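PDB 7BUG: terminal oxygenase component of carbazole from Janthinobacterium sp., which catalyses, as the oxygenase of a multicomponent dioxygenase, the dihydroxylation of carbazole at its angular and adjacent carbons, using a Rieske [2Fe-2S] cluster and a mononuclear iron. Local coordinates for residues P43-V55 / L65-S77. Residues are numbered along the deposited sequence; the frame is centred on the assembly and turned at random.
Sequences PKTLKLLGENLLV and LKDRCLHRGVQLS. With FES (Fe2/s2 (inorganic) cluster), chain D.
In the Rieske domain, the antiparallel hairpin of strands 51-58 and 61-66 runs out into the first cluster-binding loop; Leu54 and Leu65 form the last hydrogen-bonded pair of the strands, followed by the non-hydrogen-bonded pair Leu53 and Lys66. Leu54 N donates to Leu65 O at 2.8 Å, nearly straight at 170°, and Leu65 N returns a bond to Leu54 O. Beyond the strand end Asp67 N still reaches Asn52 O at 2.8 Å, but from above the carbonyl plane, as the chain turns through an inverse gamma turn centred on Asp67. With CG anti to the backbone N (chi1 -173°), the Asp67 carboxylate lies beside the Leu54 side chain, CG to CG 3.9 Å, and collects the far end of the loop. Its OD1 takes Ser77 N on the syn lone pair, while OD2 accepts Ser77 OG on its own syn lone pair and Gln75 NE2 from above the carboxylate plane at 3.0 Å. Replacing Asp67 with an alanine would probably leave the Ser77 and Gln75 donors without their shared acceptor and the loop's return limb less firmly closed. Between these two ends lies the Rieske Cys-X-His motif: Cys69 SG binds the cluster iron FE1 at 2.4 Å and His71 ND1 binds FE2 at 2.1 Å, with Cys90 and His93 completing the protein ligands. The Gln75 amide also stacks on that of Asn52, their planes 1° apart, and a water links Asn52 ND2 to Asp67 O. Towards the Leu48-Glu51 type I' turn, Lys66 bends at chi3 and brings NZ to Glu51 OE1, a salt bridge whose hydrogen bond is weak at 3.1 Å; a second water joins NZ to OE2, and Tyr124 and Arg26 also hold this carboxylate.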
loop_
_atom_site.group_PDB
_atom_site.type_symbol
_atom_site.label_atom_id
_atom_site.label_comp_id
_atom_site.label_asym_id
_atom_site.label_seq_id
_atom_site.Cartn_x
_atom_site.Cartn_y
_atom_site.Cartn_z
ATOM N N PRO A 43 30.992 2.654 6.056
ATOM C CA PRO A 43 30.024 1.545 6.035
ATOM C C PRO A 43 28.897 1.826 5.040
ATOM O O PRO A 43 28.486 2.967 4.861
ATOM C CB PRO A 43 29.499 1.416 7.455
ATOM C CG PRO A 43 30.510 2.154 8.315
ATOM C CD PRO A 43 31.141 3.189 7.415
ATOM N N LYS A 44 28.398 0.761 4.407
ATOM C CA LYS A 44 27.313 0.832 3.399
ATOM C C LYS A 44 26.207 -0.096 3.863
ATOM O O LYS A 44 26.514 -1.182 4.413
ATOM C CB LYS A 44 27.864 0.421 2.041
ATOM C CG LYS A 44 28.945 1.353 1.485
ATOM C CD LYS A 44 28.366 2.680 0.982
ATOM C CE LYS A 44 29.386 3.682 0.461
ATOM N NZ LYS A 44 30.577 3.755 1.340
ATOM N N THR A 45 24.951 0.291 3.634
ATOM C CA THR A 45 23.766 -0.526 3.975
ATOM C C THR A 45 23.258 -1.178 2.712
ATOM O O THR A 45 23.336 -0.552 1.660
ATOM C CB THR A 45 22.571 0.352 4.344
ATOM O OG1 THR A 45 22.424 1.276 3.264
ATOM C CG2 THR A 45 22.777 1.126 5.602
ATOM N N LEU A 46 22.735 -2.382 2.845
ATOM C CA LEU A 46 22.043 -3.012 1.718
ATOM C C LEU A 46 21.109 -4.065 2.301
ATOM O O LEU A 46 21.233 -4.419 3.469
ATOM C CB LEU A 46 23.052 -3.586 0.751
ATOM C CG LEU A 46 23.948 -4.671 1.343
ATOM C CD1 LEU A 46 23.435 -6.049 1.023
ATOM C CD2 LEU A 46 25.351 -4.488 0.818
ATOM N N LYS A 47 20.177 -4.501 1.491
ATOM C CA LYS A 47 19.259 -5.591 1.869
ATOM C C LYS A 47 19.520 -6.783 0.937
ATOM O O LYS A 47 19.511 -6.626 -0.297
ATOM C CB LYS A 47 17.821 -5.085 1.835
ATOM C CG LYS A 47 16.857 -6.164 2.302
ATOM C CD LYS A 47 15.390 -5.718 2.279
ATOM C CE LYS A 47 15.060 -4.974 3.540
ATOM N NZ LYS A 47 13.639 -4.579 3.514
ATOM N N LEU A 48 19.718 -7.966 1.521
ATOM C CA LEU A 48 20.045 -9.201 0.806
ATOM C C LEU A 48 19.197 -10.330 1.379
ATOM O O LEU A 48 19.216 -10.537 2.611
ATOM C CB LEU A 48 21.529 -9.487 0.954
ATOM C CG LEU A 48 22.029 -10.761 0.312
ATOM C CD1 LEU A 48 21.739 -10.827 -1.174
ATOM C CD2 LEU A 48 23.504 -10.976 0.580
ATOM N N LEU A 49 18.435 -11.010 0.525
ATOM C CA LEU A 49 17.555 -12.120 0.987
ATOM C C LEU A 49 16.621 -11.609 2.082
ATOM O O LEU A 49 16.263 -12.363 3.000
ATOM C CB LEU A 49 18.400 -13.318 1.442
ATOM C CG LEU A 49 18.734 -14.367 0.387
ATOM C CD1 LEU A 49 19.380 -13.818 -0.846
ATOM C CD2 LEU A 49 19.558 -15.495 1.003
ATOM N N GLY A 50 16.246 -10.334 2.023
ATOM C CA GLY A 50 15.305 -9.697 2.950
ATOM C C GLY A 50 15.924 -9.164 4.202
ATOM O O GLY A 50 15.226 -8.480 5.016
ATOM N N GLU A 51 17.220 -9.378 4.401
ATOM C CA GLU A 51 17.921 -8.965 5.624
ATOM C C GLU A 51 18.733 -7.679 5.355
ATOM O O GLU A 51 19.520 -7.604 4.369
ATOM C CB GLU A 51 18.944 -10.022 6.065
ATOM C CG GLU A 51 18.354 -11.411 6.258
ATOM C CD GLU A 51 19.234 -12.437 6.934
ATOM O OE1 GLU A 51 20.193 -12.035 7.597
ATOM O OE2 GLU A 51 18.906 -13.638 6.839
ATOM N N ASN A 52 18.602 -6.733 6.278
ATOM C CA ASN A 52 19.371 -5.467 6.184
ATOM C C ASN A 52 20.766 -5.755 6.746
ATOM O O ASN A 52 20.865 -6.243 7.895
ATOM C CB ASN A 52 18.767 -4.299 6.983
ATOM C CG ASN A 52 17.453 -3.837 6.380
ATOM O OD1 ASN A 52 17.399 -3.593 5.172
ATOM N ND2 ASN A 52 16.414 -3.771 7.184
ATOM N N LEU A 53 21.793 -5.432 5.968
ATOM C CA LEU A 53 23.186 -5.674 6.330
ATOM C C LEU A 53 23.996 -4.387 6.244
ATOM O O LEU A 53 23.676 -3.451 5.443
ATOM C CB LEU A 53 23.794 -6.670 5.351
ATOM C CG LEU A 53 23.067 -8.012 5.197
ATOM C CD1 LEU A 53 23.760 -8.914 4.202
ATOM C CD2 LEU A 53 22.859 -8.705 6.526
ATOM N N LEU A 54 25.063 -4.375 7.024
ATOM C CA LEU A 54 26.067 -3.298 6.974
ATOM C C LEU A 54 27.383 -3.920 6.543
ATOM O O LEU A 54 27.740 -5.004 7.061
ATOM C CB LEU A 54 26.287 -2.687 8.347
ATOM C CG LEU A 54 25.532 -1.422 8.678
ATOM C CD1 LEU A 54 25.947 -1.006 10.074
ATOM C CD2 LEU A 54 25.822 -0.291 7.683
ATOM N N VAL A 55 28.038 -3.286 5.604
ATOM C CA VAL A 55 29.392 -3.705 5.146
ATOM C C VAL A 55 30.334 -2.550 5.435
ATOM O O VAL A 55 30.028 -1.407 5.125
ATOM C CB VAL A 55 29.416 -4.117 3.676
ATOM C CG1 VAL A 55 30.802 -4.540 3.273
ATOM C CG2 VAL A 55 28.413 -5.215 3.388
ATOM N N LEU A 65 27.993 -7.050 9.173
ATOM C CA LEU A 65 27.164 -7.180 10.392
ATOM C C LEU A 65 25.720 -7.029 9.981
ATOM O O LEU A 65 25.431 -6.267 9.055
ATOM C CB LEU A 65 27.462 -6.050 11.379
ATOM C CG LEU A 65 28.624 -6.221 12.321
ATOM C CD1 LEU A 65 28.858 -4.911 13.036
ATOM C CD2 LEU A 65 28.334 -7.339 13.325
ATOM N N LYS A 66 24.848 -7.750 10.637
ATOM C CA LYS A 66 23.404 -7.484 10.444
ATOM C C LYS A 66 23.129 -6.049 10.888
ATOM O O LYS A 66 23.479 -5.663 11.984
ATOM C CB LYS A 66 22.545 -8.529 11.131
ATOM C CG LYS A 66 21.056 -8.214 11.015
ATOM C CD LYS A 66 20.259 -9.454 11.389
ATOM C CE LYS A 66 20.339 -10.539 10.351
ATOM N NZ LYS A 66 19.263 -11.524 10.508
ATOM N N ASP A 67 22.401 -5.308 10.075
ATOM C CA ASP A 67 22.031 -3.913 10.381
ATOM C C ASP A 67 20.753 -3.899 11.213
ATOM O O ASP A 67 19.700 -3.453 10.735
ATOM C CB ASP A 67 21.900 -3.155 9.077
ATOM C CG ASP A 67 21.677 -1.651 9.236
ATOM O OD1 ASP A 67 21.950 -1.096 10.328
ATOM O OD2 ASP A 67 21.307 -1.034 8.206
ATOM N N ARG A 68 20.810 -4.448 12.419
ATOM C CA ARG A 68 19.617 -4.568 13.306
ATOM C C ARG A 68 20.173 -4.736 14.710
ATOM O O ARG A 68 20.714 -5.831 15.020
ATOM C CB ARG A 68 18.686 -5.706 12.941
ATOM C CG ARG A 68 17.407 -5.674 13.770
ATOM C CD ARG A 68 16.358 -6.714 13.418
ATOM N NE ARG A 68 16.970 -7.980 13.689
ATOM C CZ ARG A 68 16.653 -9.139 13.116
ATOM N NH1 ARG A 68 15.638 -9.226 12.283
ATOM N NH2 ARG A 68 17.356 -10.203 13.388
ATOM N N CYS A 69 20.128 -3.683 15.520
ATOM C CA CYS A 69 20.617 -3.741 16.906
ATOM C C CYS A 69 19.909 -4.878 17.678
ATOM O O CYS A 69 18.692 -5.036 17.554
ATOM C CB CYS A 69 20.455 -2.399 17.587
ATOM S SG CYS A 69 21.284 -2.357 19.194
ATOM N N LEU A 70 20.646 -5.603 18.513
ATOM C CA LEU A 70 20.071 -6.664 19.392
ATOM C C LEU A 70 19.086 -6.101 20.407
ATOM O O LEU A 70 18.245 -6.841 20.916
ATOM C CB LEU A 70 21.211 -7.346 20.137
ATOM C CG LEU A 70 22.160 -8.160 19.293
ATOM C CD1 LEU A 70 23.216 -8.828 20.185
ATOM C CD2 LEU A 70 21.470 -9.159 18.393
ATOM N N HIS A 71 19.224 -4.841 20.786
ATOM C CA HIS A 71 18.483 -4.246 21.915
ATOM C C HIS A 71 17.026 -3.949 21.485
ATOM O O HIS A 71 16.105 -4.683 21.867
ATOM C CB HIS A 71 19.281 -3.021 22.395
ATOM C CG HIS A 71 18.640 -2.299 23.495
ATOM N ND1 HIS A 71 18.708 -0.920 23.562
ATOM C CD2 HIS A 71 17.925 -2.739 24.550
ATOM C CE1 HIS A 71 18.072 -0.519 24.652
ATOM N NE2 HIS A 71 17.586 -1.665 25.303
ATOM N N ARG A 72 16.820 -2.870 20.722
ATOM C CA ARG A 72 15.455 -2.443 20.298
ATOM C C ARG A 72 15.278 -2.590 18.786
ATOM O O ARG A 72 14.276 -2.092 18.233
ATOM C CB ARG A 72 15.132 -1.030 20.799
ATOM C CG ARG A 72 15.275 -0.854 22.307
ATOM C CD ARG A 72 14.441 -1.752 23.205
ATOM N NE ARG A 72 13.024 -1.650 22.869
ATOM C CZ ARG A 72 12.185 -0.728 23.300
ATOM N NH1 ARG A 72 12.578 0.153 24.196
ATOM N NH2 ARG A 72 10.944 -0.756 22.873
ATOM N N GLY A 73 16.194 -3.232 18.082
ATOM C CA GLY A 73 16.002 -3.626 16.678
ATOM C C GLY A 73 16.028 -2.497 15.680
ATOM O O GLY A 73 15.492 -2.654 14.582
ATOM N N VAL A 74 16.664 -1.407 16.035
ATOM C CA VAL A 74 16.864 -0.300 15.077
ATOM C C VAL A 74 17.957 -0.663 14.073
ATOM O O VAL A 74 18.863 -1.422 14.367
ATOM C CB VAL A 74 17.167 1.022 15.779
ATOM C CG1 VAL A 74 16.061 1.447 16.737
ATOM C CG2 VAL A 74 18.541 1.015 16.462
ATOM N N GLN A 75 17.917 -0.070 12.893
ATOM C CA GLN A 75 19.094 -0.090 11.978
ATOM C C GLN A 75 20.173 0.827 12.580
ATOM O O GLN A 75 19.946 2.025 12.798
ATOM C CB GLN A 75 18.678 0.329 10.584
ATOM C CG GLN A 75 18.020 -0.826 9.837
ATOM C CD GLN A 75 17.567 -0.406 8.453
ATOM O OE1 GLN A 75 16.376 -0.068 8.240
ATOM N NE2 GLN A 75 18.482 -0.406 7.493
ATOM N N LEU A 76 21.353 0.284 12.796
ATOM C CA LEU A 76 22.501 1.101 13.235
ATOM C C LEU A 76 22.788 2.144 12.149
ATOM O O LEU A 76 23.283 3.231 12.489
ATOM C CB LEU A 76 23.710 0.206 13.497
ATOM C CG LEU A 76 23.656 -0.542 14.821
ATOM C CD1 LEU A 76 22.859 -1.773 14.598
ATOM C CD2 LEU A 76 25.054 -0.818 15.312
ATOM N N SER A 77 22.498 1.843 10.890
ATOM C CA SER A 77 22.823 2.735 9.747
ATOM C C SER A 77 22.018 4.031 9.760
ATOM O O SER A 77 22.373 4.960 8.994
ATOM C CB SER A 77 22.631 2.014 8.472
ATOM O OG SER A 77 21.297 1.563 8.303
HETATM FE FE1 FES D . 20.762 -0.117 19.761
HETATM FE FE2 FES D . 19.443 0.355 22.076
HETATM S S1 FES D . 21.657 0.295 21.743
HETATM S S2 FES D . 18.538 -0.014 20.057
HETATM O O HOH W 1 18.937 -14.334 9.543
HETATM O O HOH W 2 17.083 -4.264 10.122
#